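Local coordinates for Alr1585 protein (Nostoc sp., PDB 5C2I) that is a haem-containing DyP-type peroxidase that probably uses hydrogen peroxide to oxidise dyes and other substrates, at residues 404-409 with 421-426; 326-331 with 428-433; 338-343 with 408-413. The protein carries 1 engineered substitution. All coordinates share one frame; numbering follows the deposited sequence.

Contact 1: 404-409 with 421-426; sequences WANPQN and IGQPSG. With HEM (protoporphyrin IX containing Fe), chain E.
Asn406, which follows Ala405 of helix 397-405, grips the backbone at Gln423 and thereby ties this helix to the loop that lines the haem of the DyP-type peroxidase fold. The loop is 421-426, and it reaches the porphyrin on the side of the histidine ligand through Ile421. With CG of Asn406 beside its own backbone N (chi1 -66°), the side chain runs across the start of the loop. Its CB lies 3.4 Å from Gln423 O. Further out, that carbonyl oxygen sits over the flat face of the amide, 3.1 Å from Asn406 CG and 3.3 Å from each of OD1 and ND2, without hydrogen bonding to either. OD1 also receives the Gln423 N-H, 2.9 Å from N to OD1, in a virtually straight bond (179°). The donor stands well above the carbonyl plane, 59° out of it. Gln401 NE2 supplies a second bond to OD1, while ND2 is spent on Leu132 O, so both ends of the amide are held and its flip is fixed. Gln423 NE2 is anchored mainly on Asp134. A cis peptide leads from Gln423 into Pro424, whose O shares a water with Asn406 O, and this water donates a bond to each.

Nearer the haem the contact turns apolar. The Ile421 side chain splits over the porphyrin: CG2 lies 3.5 Å from the methine carbon CHC, whereas CD1 fits between macrocycle and helix, 3.6 Å from C2C of the haem and 3.7 Å from Ala405 CB.

Contact 2: 326-331 with 428-433; sequences PFHSHT and QKWPKK. With HEM (protoporphyrin IX containing Fe), chain E.
The imidazole of His328 is pressed between its own turn and strand 428-431, and its NE2 points at the face of Trp430. The two rings make an edge-to-face (T-shaped) pair with planes 58° apart, and His328 NE2 comes within 3.2 Å of Trp430 CZ3, toward the rim of the indole. A chi1 of 66° sets His328 CG between backbone N and carbonyl carbon and swings the ring out toward the strand. There Gln428 CB makes a CH-pi contact with one face, 3.6 Å from the centroid of the His328 ring, while Pro326 CB backs the opposite face. The pyrrolidines of Pro326 and Pro431 extend this dense patch, and Leu287 of helix 281-289 packs on both Pro326 and Trp430. Gln428 turns its amide away from the histidine, to Pro417 O and Phe444 N, and Trp430 NE1 goes to Tyr442 O on the partner strand of the hairpin.

Against these dense apolar faces, the ND1 edge is polar and hydrated. Lys429 O stands there in the ring plane, 3.2 Å from His328 CE1. No direct hydrogen bond joins the two segments; instead a water stands 2.7 Å from His328 ND1 in the ring plane and accepts the Lys429 N-H. Lys429 carries its long side chain off toward strand 439-442.

The type I turn from Pro326 to Ser329 thus rests on the strand just where helix 330-334 begins. In that helix's first turn His330 binds the haem iron through NE2 at 2.1 Å and hands ND1 to Asp418 OD2: a proximal haem ligand with an acidic partner, consistent with DyP-type peroxidases.

Contact 3: 338-343 with 408-413; sequences GDTARL and QNFVQV
Thr340 and Val411 bring the backbones closest, with 6.8 Å between their CA atoms, where the short helix 339-343 meets a non-proline cis peptide joining Phe410 to Val411. Both pieces belong to the C-terminal region of the DyP-type peroxidase fold, and the contact sets one side of the short helix against the loop that follows helix 397-405. No hydrogen bond crosses it; carbon atoms carry the contact.

The cis link folds the valine back on its neighbour, laying Val411 CB over the centre of the Phe410 ring, 3.8 Å above its plane. Trp404 stacks on the other face, and the phenyl is sandwiched. Thr340 comes in at the ring edge, in plane, its CG2 3.5 Å from Phe410 CZ. The threonine divides its labour: CG2 serves the aromatic edge, while OG1, at a chi1 of 73°, is taken by Glu357 OE1, which belongs to helix 350-358.

Asp339 touches Val411 through CB, 4.2 Å from Val411 CG2, while its carboxylate is engaged elsewhere. OD1 bonds Arg342 NH2 at 2.8 Å, nearly in the guanidinium plane, in a salt bridge one helical turn along, and OD2 pairs with Arg332. Arg342 has a second carboxylate partner, Asp317, at NH1. The two outer partners, Arg332 and Asp317, probably help to orient the Asp339-Arg342 pair.

Farther along the helix, at the more exposed end of the contact, Leu343 crosses Val411 at about a right angle and sets CD1 3.8 Å from Val411 CG1.

Overall arrangement
The three contacts lie on one side of the chain's centre, each pair of centres about 13 Å apart. Contacts 1 and 2 meet at the haem, where Ile421 CD1 packs 3.7 Å from CE1 of the iron ligand His330; a water binds the iron at 2.3 Å on the other side of the porphyrin. Asp418, the partner of His330, also bonds the backbones of Ala405 and Ile421. Phe327 links contact 2 to contact 3: its CD1 lies 3.4 Å from Val411 CG1. Contact 3 stands farther out, the Asp339 side chain about 11 Å from the haem; it shares Gln408 and Asn409 with contact 1 and packs on it through Phe410 CZ, 3.2 Å from Trp404 CD1.

Contact 1: 404-409 with 421-426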
loop_
_atom_site.group_PDB
_atom_site.type_symbol
_atom_site.label_atom_id
_atom_site.label_comp_id
_atom_site.label_asym_id
_atom_site.label_seq_id
_atom_site.Cartn_x
_atom_site.Cartn_y
_atom_site.Cartn_z
ATOM N N TRP A 404 39.751 -0.421 18.555
ATOM C CA TRP A 404 39.575 0.108 17.186
ATOM C C TRP A 404 38.717 1.378 17.152
ATOM O O TRP A 404 39.213 2.450 16.783
ATOM C CB TRP A 404 39.010 -0.964 16.248
ATOM C CG TRP A 404 40.008 -2.067 15.941
ATOM C CD1 TRP A 404 41.342 -2.121 16.311
ATOM C CD2 TRP A 404 39.779 -3.223 15.111
ATOM N NE1 TRP A 404 41.911 -3.264 15.808
ATOM C CE2 TRP A 404 40.975 -3.938 15.055
ATOM C CE3 TRP A 404 38.672 -3.706 14.421
ATOM C CZ2 TRP A 404 41.107 -5.139 14.305
ATOM C CZ3 TRP A 404 38.782 -4.909 13.709
ATOM C CH2 TRP A 404 39.986 -5.607 13.659
ATOM N N ALA A 405 37.467 1.272 17.568
ATOM C CA ALA A 405 36.556 2.407 17.509
ATOM C C ALA A 405 36.959 3.591 18.400
ATOM O O ALA A 405 37.035 4.730 17.928
ATOM C CB ALA A 405 35.124 1.971 17.776
ATOM N N ASN A 406 37.228 3.340 19.663
ATOM C CA ASN A 406 37.508 4.422 20.599
ATOM C C ASN A 406 38.834 5.158 20.407
ATOM O O ASN A 406 38.847 6.378 20.470
ATOM C CB ASN A 406 37.435 3.912 22.042
ATOM C CG ASN A 406 36.035 3.483 22.450
ATOM O OD1 ASN A 406 35.051 3.705 21.744
ATOM N ND2 ASN A 406 35.953 2.863 23.614
ATOM N N PRO A 407 39.949 4.434 20.161
ATOM C CA PRO A 407 41.213 5.160 20.289
ATOM C C PRO A 407 41.490 6.165 19.169
ATOM O O PRO A 407 41.230 5.890 17.984
ATOM C CB PRO A 407 42.267 4.057 20.229
ATOM C CG PRO A 407 41.550 2.826 20.712
ATOM C CD PRO A 407 40.168 2.974 20.136
ATOM N N GLN A 408 42.046 7.313 19.557
ATOM C CA GLN A 408 42.382 8.339 18.541
ATOM C C GLN A 408 43.522 7.881 17.612
ATOM O O GLN A 408 43.631 8.395 16.523
ATOM C CB GLN A 408 42.675 9.701 19.160
ATOM C CG GLN A 408 43.959 9.707 19.950
ATOM C CD GLN A 408 44.543 11.097 20.278
ATOM O OE1 GLN A 408 43.998 11.847 21.058
ATOM N NE2 GLN A 408 45.714 11.391 19.721
ATOM N N ASN A 409 44.373 6.943 18.053
ATOM C CA ASN A 409 45.535 6.558 17.273
ATOM C C ASN A 409 45.383 5.209 16.558
ATOM O O ASN A 409 46.361 4.638 16.083
ATOM C CB ASN A 409 46.785 6.582 18.139
ATOM C CG ASN A 409 47.131 7.994 18.590
ATOM O OD1 ASN A 409 46.670 8.993 17.992
ATOM N ND2 ASN A 409 47.999 8.084 19.567
ATOM N N ILE A 421 30.381 5.769 16.719
ATOM C CA ILE A 421 30.260 5.022 17.970
ATOM C C ILE A 421 31.446 5.172 18.930
ATOM O O ILE A 421 31.424 4.631 20.051
ATOM C CB ILE A 421 30.087 3.486 17.726
ATOM C CG1 ILE A 421 31.342 2.886 17.100
ATOM C CG2 ILE A 421 28.882 3.193 16.904
ATOM C CD1 ILE A 421 31.473 1.374 17.227
ATOM N N GLY A 422 32.473 5.923 18.553
ATOM C CA GLY A 422 33.625 6.059 19.389
ATOM C C GLY A 422 33.359 6.863 20.659
ATOM O O GLY A 422 32.774 7.945 20.596
ATOM N N GLN A 423 33.816 6.359 21.791
ATOM C CA GLN A 423 33.714 7.070 23.097
ATOM C C GLN A 423 35.079 7.176 23.738
ATOM O O GLN A 423 35.727 6.145 23.923
ATOM C CB GLN A 423 32.835 6.296 24.115
ATOM C CG GLN A 423 31.902 5.325 23.581
ATOM C CD GLN A 423 30.960 4.754 24.628
ATOM O OE1 GLN A 423 29.923 5.327 24.880
ATOM N NE2 GLN A 423 31.258 3.563 25.121
ATOM N N PRO A 424 35.495 8.400 24.164
ATOM C CA PRO A 424 34.769 9.660 24.023
ATOM C C PRO A 424 34.857 10.213 22.616
ATOM O O PRO A 424 35.724 9.757 21.831
ATOM C CB PRO A 424 35.498 10.586 24.997
ATOM C CG PRO A 424 36.926 10.065 25.012
ATOM C CD PRO A 424 36.736 8.565 24.945
ATOM N N SER A 425 33.981 11.166 22.295
ATOM C CA SER A 425 34.040 11.848 21.026
ATOM C C SER A 425 35.324 12.659 20.931
ATOM O O SER A 425 35.964 12.999 21.965
ATOM C CB SER A 425 32.848 12.776 20.819
ATOM O OG SER A 425 32.817 13.799 21.795
ATOM N N GLY A 426 35.707 12.976 19.707
ATOM C CA GLY A 426 36.943 13.729 19.461
ATOM C C GLY A 426 37.043 14.279 18.049
ATOM O O GLY A 426 36.036 14.702 17.450
HETATM C CHA HEM E . 28.679 -1.696 9.921
HETATM C CHB HEM E . 25.644 1.545 11.802
HETATM C CHC HEM E . 27.064 0.264 16.248
HETATM C CHD HEM E . 30.258 -2.776 14.317
HETATM C C1A HEM E . 27.741 -0.684 10.044
HETATM C C2A HEM E . 27.119 -0.006 8.954
HETATM C C3A HEM E . 26.270 0.900 9.486
HETATM C C4A HEM E . 26.348 0.765 10.890
HETATM C CMA HEM E . 25.352 1.845 8.758
HETATM C CAA HEM E . 27.346 -0.240 7.454
HETATM C CBA HEM E . 26.495 -1.307 6.762
HETATM C CGA HEM E . 26.768 -2.640 7.402
HETATM O O1A HEM E . 27.754 -3.358 7.062
HETATM O O2A HEM E . 26.003 -3.028 8.287
HETATM C C1B HEM E . 25.753 1.425 13.186
HETATM C C2B HEM E . 24.965 2.180 14.124
HETATM C C3B HEM E . 25.320 1.804 15.344
HETATM C C4B HEM E . 26.403 0.835 15.154
HETATM C CMB HEM E . 23.918 3.170 13.753
HETATM C CAB HEM E . 24.805 2.186 16.682
HETATM C CBB HEM E . 23.567 2.663 16.902
HETATM C C1C HEM E . 28.116 -0.658 16.120
HETATM C C2C HEM E . 28.904 -1.138 17.145
HETATM C C3C HEM E . 29.827 -1.984 16.586
HETATM C C4C HEM E . 29.563 -2.023 15.212
HETATM C CMC HEM E . 28.770 -0.866 18.615
HETATM C CAC HEM E . 30.924 -2.718 17.215
HETATM C CBC HEM E . 31.615 -2.396 18.281
HETATM C C1D HEM E . 29.961 -2.778 12.955
HETATM C C2D HEM E . 30.668 -3.660 12.034
HETATM C C3D HEM E . 30.272 -3.336 10.811
HETATM C C4D HEM E . 29.267 -2.270 11.015
HETATM C CMD HEM E . 31.691 -4.735 12.365
HETATM C CAD HEM E . 30.698 -4.002 9.534
HETATM C CBD HEM E . 31.989 -3.422 8.944
HETATM C CGD HEM E . 32.354 -4.173 7.706
HETATM O O1D HEM E . 32.512 -3.504 6.688
HETATM O O2D HEM E . 32.507 -5.443 7.685
HETATM N NA HEM E . 27.318 -0.150 11.224
HETATM N NB HEM E . 26.618 0.721 13.844
HETATM N NC HEM E . 28.579 -1.120 14.923
HETATM N ND HEM E . 29.187 -1.906 12.305
HETATM FE FE HEM E . 27.967 -0.612 13.052
HETATM O O HOH W 1 38.237 8.828 21.703
HETATM O O HOH W 2 26.309 -2.219 13.423
#

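Contact 2: 326-331 with 428-433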
loop_
_atom_site.group_PDB
_atom_site.type_symbol
_atom_site.label_atom_id
_atom_site.label_comp_id
_atom_site.label_asym_id
_atom_site.label_seq_id
_atom_site.Cartn_x
_atom_site.Cartn_y
_atom_site.Cartn_z
ATOM N N PRO A 326 37.856 7.688 4.730
ATOM C CA PRO A 326 38.782 8.003 5.799
ATOM C C PRO A 326 39.061 6.853 6.759
ATOM O O PRO A 326 38.205 5.980 6.973
ATOM C CB PRO A 326 38.065 9.146 6.550
ATOM C CG PRO A 326 37.332 9.854 5.461
ATOM C CD PRO A 326 36.802 8.697 4.614
ATOM N N PHE A 327 40.234 6.890 7.428
ATOM C CA PHE A 327 40.522 5.890 8.447
ATOM C C PHE A 327 39.530 5.906 9.612
ATOM O O PHE A 327 39.332 4.907 10.284
ATOM C CB PHE A 327 41.952 6.093 8.989
ATOM C CG PHE A 327 43.047 5.659 8.037
ATOM C CD1 PHE A 327 43.143 4.345 7.626
ATOM C CD2 PHE A 327 44.076 6.544 7.691
ATOM C CE1 PHE A 327 44.189 3.929 6.796
ATOM C CE2 PHE A 327 45.134 6.139 6.901
ATOM C CZ PHE A 327 45.193 4.822 6.453
ATOM N N HIS A 328 38.901 7.041 9.852
ATOM C CA HIS A 328 37.961 7.116 10.951
ATOM C C HIS A 328 36.546 6.621 10.654
ATOM O O HIS A 328 35.769 6.500 11.582
ATOM C CB HIS A 328 37.891 8.560 11.498
ATOM C CG HIS A 328 37.322 9.528 10.511
ATOM N ND1 HIS A 328 38.074 10.481 9.876
ATOM C CD2 HIS A 328 36.066 9.674 10.043
ATOM C CE1 HIS A 328 37.303 11.179 9.059
ATOM N NE2 HIS A 328 36.085 10.703 9.138
ATOM N N SER A 329 36.198 6.403 9.377
ATOM C CA SER A 329 34.847 6.059 9.020
ATOM C C SER A 329 34.464 4.761 9.710
ATOM O O SER A 329 35.287 3.850 9.835
ATOM C CB SER A 329 34.685 5.948 7.504
ATOM O OG SER A 329 35.024 7.166 6.844
ATOM N N HIS A 330 33.222 4.696 10.160
ATOM C CA HIS A 330 32.756 3.531 10.925
ATOM C C HIS A 330 33.140 2.160 10.308
ATOM O O HIS A 330 33.637 1.286 11.039
ATOM C CB HIS A 330 31.261 3.643 11.148
ATOM C CG HIS A 330 30.674 2.522 11.962
ATOM N ND1 HIS A 330 31.079 2.238 13.248
ATOM C CD2 HIS A 330 29.650 1.676 11.691
ATOM C CE1 HIS A 330 30.320 1.270 13.741
ATOM N NE2 HIS A 330 29.441 0.929 12.821
ATOM N N THR A 331 32.910 1.983 9.011
ATOM C CA THR A 331 33.219 0.701 8.363
ATOM C C THR A 331 34.681 0.373 8.374
ATOM O O THR A 331 35.071 -0.777 8.580
ATOM C CB THR A 331 32.686 0.596 6.898
ATOM O OG1 THR A 331 33.205 1.663 6.129
ATOM C CG2 THR A 331 31.161 0.627 6.863
ATOM N N GLN A 428 38.202 14.323 14.084
ATOM C CA GLN A 428 38.551 13.622 12.839
ATOM C C GLN A 428 39.080 14.588 11.800
ATOM O O GLN A 428 38.818 15.803 11.847
ATOM C CB GLN A 428 37.327 12.874 12.291
ATOM C CG GLN A 428 36.768 11.817 13.229
ATOM C CD GLN A 428 35.841 12.400 14.275
ATOM O OE1 GLN A 428 35.213 13.454 14.074
ATOM N NE2 GLN A 428 35.718 11.698 15.390
ATOM N N LYS A 429 39.854 14.049 10.864
ATOM C CA LYS A 429 40.349 14.802 9.708
ATOM C C LYS A 429 39.598 14.329 8.478
ATOM O O LYS A 429 39.611 13.147 8.178
ATOM C CB LYS A 429 41.842 14.551 9.527
ATOM C CG LYS A 429 42.665 15.121 10.681
ATOM C CD LYS A 429 44.156 15.012 10.430
ATOM C CE LYS A 429 44.646 13.604 10.620
ATOM N NZ LYS A 429 46.106 13.622 10.856
ATOM N N TRP A 430 38.954 15.254 7.791
ATOM C CA TRP A 430 38.043 14.955 6.687
ATOM C C TRP A 430 38.638 15.464 5.385
ATOM O O TRP A 430 39.107 16.618 5.327
ATOM C CB TRP A 430 36.698 15.624 6.963
ATOM C CG TRP A 430 36.177 15.290 8.335
ATOM C CD1 TRP A 430 36.565 15.843 9.513
ATOM C CD2 TRP A 430 35.185 14.315 8.672
ATOM N NE1 TRP A 430 35.858 15.309 10.561
ATOM C CE2 TRP A 430 35.023 14.347 10.076
ATOM C CE3 TRP A 430 34.400 13.424 7.926
ATOM C CZ2 TRP A 430 34.115 13.507 10.745
ATOM C CZ3 TRP A 430 33.518 12.608 8.573
ATOM C CH2 TRP A 430 33.367 12.655 9.975
ATOM N N PRO A 431 38.633 14.627 4.333
ATOM C CA PRO A 431 39.162 15.098 3.057
ATOM C C PRO A 431 38.246 16.160 2.453
ATOM O O PRO A 431 37.046 15.969 2.388
ATOM C CB PRO A 431 39.212 13.821 2.193
ATOM C CG PRO A 431 39.194 12.670 3.187
ATOM C CD PRO A 431 38.279 13.198 4.279
ATOM N N LYS A 432 38.804 17.303 2.074
ATOM C CA LYS A 432 38.030 18.330 1.415
ATOM C C LYS A 432 37.490 17.849 0.073
ATOM O O LYS A 432 36.355 18.175 -0.301
ATOM C CB LYS A 432 38.877 19.599 1.204
ATOM C CG LYS A 432 39.321 20.257 2.488
ATOM C CD LYS A 432 40.053 21.562 2.192
ATOM C CE LYS A 432 40.622 22.114 3.476
ATOM N NZ LYS A 432 41.231 23.445 3.298
ATOM N N LYS A 433 38.326 17.143 -0.686
ATOM C CA LYS A 433 37.962 16.661 -2.016
ATOM C C LYS A 433 38.279 15.178 -2.015
ATOM O O LYS A 433 39.402 14.788 -1.777
ATOM C CB LYS A 433 38.778 17.373 -3.105
ATOM C CG LYS A 433 38.438 18.854 -3.224
ATOM C CD LYS A 433 37.105 19.005 -3.990
ATOM C CE LYS A 433 37.315 19.226 -5.478
ATOM N NZ LYS A 433 36.015 19.332 -6.213
HETATM C CHA HEM E . 28.679 -1.696 9.921
HETATM C CHB HEM E . 25.644 1.545 11.802
HETATM C CHC HEM E . 27.064 0.264 16.248
HETATM C CHD HEM E . 30.258 -2.776 14.317
HETATM C C1A HEM E . 27.741 -0.684 10.044
HETATM C C2A HEM E . 27.119 -0.006 8.954
HETATM C C3A HEM E . 26.270 0.900 9.486
HETATM C C4A HEM E . 26.348 0.765 10.890
HETATM C CMA HEM E . 25.352 1.845 8.758
HETATM C CAA HEM E . 27.346 -0.240 7.454
HETATM C CBA HEM E . 26.495 -1.307 6.762
HETATM C CGA HEM E . 26.768 -2.640 7.402
HETATM O O1A HEM E . 27.754 -3.358 7.062
HETATM O O2A HEM E . 26.003 -3.028 8.287
HETATM C C1B HEM E . 25.753 1.425 13.186
HETATM C C2B HEM E . 24.965 2.180 14.124
HETATM C C3B HEM E . 25.320 1.804 15.344
HETATM C C4B HEM E . 26.403 0.835 15.154
HETATM C CMB HEM E . 23.918 3.170 13.753
HETATM C CAB HEM E . 24.805 2.186 16.682
HETATM C CBB HEM E . 23.567 2.663 16.902
HETATM C C1C HEM E . 28.116 -0.658 16.120
HETATM C C2C HEM E . 28.904 -1.138 17.145
HETATM C C3C HEM E . 29.827 -1.984 16.586
HETATM C C4C HEM E . 29.563 -2.023 15.212
HETATM C CMC HEM E . 28.770 -0.866 18.615
HETATM C CAC HEM E . 30.924 -2.718 17.215
HETATM C CBC HEM E . 31.615 -2.396 18.281
HETATM C C1D HEM E . 29.961 -2.778 12.955
HETATM C C2D HEM E . 30.668 -3.660 12.034
HETATM C C3D HEM E . 30.272 -3.336 10.811
HETATM C C4D HEM E . 29.267 -2.270 11.015
HETATM C CMD HEM E . 31.691 -4.735 12.365
HETATM C CAD HEM E . 30.698 -4.002 9.534
HETATM C CBD HEM E . 31.989 -3.422 8.944
HETATM C CGD HEM E . 32.354 -4.173 7.706
HETATM O O1D HEM E . 32.512 -3.504 6.688
HETATM O O2D HEM E . 32.507 -5.443 7.685
HETATM N NA HEM E . 27.318 -0.150 11.224
HETATM N NB HEM E . 26.618 0.721 13.844
HETATM N NC HEM E . 28.579 -1.120 14.923
HETATM N ND HEM E . 29.187 -1.906 12.305
HETATM FE FE HEM E . 27.967 -0.612 13.052
HETATM O O HOH W 3 40.484 11.328 10.739
HETATM O O HOH W 2 26.309 -2.219 13.423
#

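Contact 3: 338-343 with 408-413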
loop_
_atom_site.group_PDB
_atom_site.type_symbol
_atom_site.label_atom_id
_atom_site.label_comp_id
_atom_site.label_asym_id
_atom_site.label_seq_id
_atom_site.Cartn_x
_atom_site.Cartn_y
_atom_site.Cartn_z
ATOM N N GLY A 338 42.335 -5.282 6.172
ATOM C CA GLY A 338 43.768 -5.333 5.907
ATOM C C GLY A 338 44.618 -4.178 6.391
ATOM O O GLY A 338 45.865 -4.283 6.366
ATOM N N ASP A 339 44.007 -3.058 6.795
ATOM C CA ASP A 339 44.840 -1.886 7.234
ATOM C C ASP A 339 45.817 -2.282 8.334
ATOM O O ASP A 339 46.938 -1.773 8.361
ATOM C CB ASP A 339 44.000 -0.705 7.774
ATOM C CG ASP A 339 43.336 0.109 6.700
ATOM O OD1 ASP A 339 43.755 0.076 5.510
ATOM O OD2 ASP A 339 42.346 0.806 7.051
ATOM N N THR A 340 45.413 -3.154 9.262
ATOM C CA THR A 340 46.306 -3.487 10.401
ATOM C C THR A 340 47.457 -4.401 9.976
ATOM O O THR A 340 48.564 -4.335 10.532
ATOM C CB THR A 340 45.596 -4.122 11.612
ATOM O OG1 THR A 340 45.216 -5.479 11.314
ATOM C CG2 THR A 340 44.388 -3.308 12.055
ATOM N N ALA A 341 47.209 -5.186 8.932
ATOM C CA ALA A 341 48.210 -6.075 8.380
ATOM C C ALA A 341 49.263 -5.333 7.573
ATOM O O ALA A 341 50.403 -5.762 7.510
ATOM C CB ALA A 341 47.530 -7.164 7.544
ATOM N N ARG A 342 48.899 -4.226 6.942
ATOM C CA ARG A 342 49.881 -3.352 6.308
ATOM C C ARG A 342 50.625 -2.437 7.231
ATOM O O ARG A 342 51.835 -2.231 7.100
ATOM C CB ARG A 342 49.203 -2.356 5.403
ATOM C CG ARG A 342 48.773 -2.897 4.091
ATOM C CD ARG A 342 48.232 -1.739 3.270
ATOM N NE ARG A 342 46.847 -1.441 3.649
ATOM C CZ ARG A 342 45.785 -2.150 3.257
ATOM N NH1 ARG A 342 45.937 -3.202 2.457
ATOM N NH2 ARG A 342 44.565 -1.812 3.652
ATOM N N LEU A 343 49.857 -1.769 8.078
ATOM C CA LEU A 343 50.334 -0.543 8.705
ATOM C C LEU A 343 50.989 -0.873 10.010
ATOM O O LEU A 343 51.941 -0.204 10.389
ATOM C CB LEU A 343 49.180 0.470 8.902
ATOM C CG LEU A 343 48.603 1.068 7.606
ATOM C CD1 LEU A 343 47.359 1.882 7.910
ATOM C CD2 LEU A 343 49.672 1.927 6.875
ATOM N N GLN A 408 42.046 7.313 19.557
ATOM C CA GLN A 408 42.382 8.339 18.541
ATOM C C GLN A 408 43.522 7.881 17.612
ATOM O O GLN A 408 43.631 8.395 16.523
ATOM C CB GLN A 408 42.675 9.701 19.160
ATOM C CG GLN A 408 43.959 9.707 19.950
ATOM C CD GLN A 408 44.543 11.097 20.278
ATOM O OE1 GLN A 408 43.998 11.847 21.058
ATOM N NE2 GLN A 408 45.714 11.391 19.721
ATOM N N ASN A 409 44.373 6.943 18.053
ATOM C CA ASN A 409 45.535 6.558 17.273
ATOM C C ASN A 409 45.383 5.209 16.558
ATOM O O ASN A 409 46.361 4.638 16.083
ATOM C CB ASN A 409 46.785 6.582 18.139
ATOM C CG ASN A 409 47.131 7.994 18.590
ATOM O OD1 ASN A 409 46.670 8.993 17.992
ATOM N ND2 ASN A 409 47.999 8.084 19.567
ATOM N N PHE A 410 44.136 4.763 16.394
ATOM C CA PHE A 410 43.884 3.609 15.541
ATOM C C PHE A 410 43.142 4.025 14.264
ATOM O O PHE A 410 42.133 4.711 14.350
ATOM C CB PHE A 410 43.052 2.522 16.259
ATOM C CG PHE A 410 42.809 1.311 15.383
ATOM C CD1 PHE A 410 43.778 0.341 15.273
ATOM C CD2 PHE A 410 41.701 1.238 14.552
ATOM C CE1 PHE A 410 43.622 -0.741 14.401
ATOM C CE2 PHE A 410 41.534 0.180 13.672
ATOM C CZ PHE A 410 42.497 -0.818 13.594
ATOM N N VAL A 411 43.514 3.526 13.087
ATOM C CA VAL A 411 44.674 2.648 12.824
ATOM C C VAL A 411 45.976 3.426 12.751
ATOM O O VAL A 411 47.049 2.836 12.831
ATOM C CB VAL A 411 44.476 1.862 11.485
ATOM C CG1 VAL A 411 44.583 2.786 10.269
ATOM C CG2 VAL A 411 45.473 0.706 11.393
ATOM N N GLN A 412 45.904 4.745 12.601
ATOM C CA GLN A 412 47.135 5.547 12.618
ATOM C C GLN A 412 46.965 6.741 13.558
ATOM O O GLN A 412 45.832 7.090 13.950
ATOM C CB GLN A 412 47.591 5.909 11.198
ATOM C CG GLN A 412 46.691 6.780 10.389
ATOM C CD GLN A 412 47.407 7.361 9.152
ATOM O OE1 GLN A 412 48.337 6.751 8.595
ATOM N NE2 GLN A 412 46.971 8.547 8.724
ATOM N N VAL A 413 48.099 7.301 13.960
ATOM C CA VAL A 413 48.130 8.401 14.893
ATOM C C VAL A 413 47.227 9.519 14.369
ATOM O O VAL A 413 47.178 9.797 13.170
ATOM C CB VAL A 413 49.588 8.915 15.102
ATOM C CG1 VAL A 413 49.596 10.162 15.957
ATOM C CG2 VAL A 413 50.448 7.840 15.750
#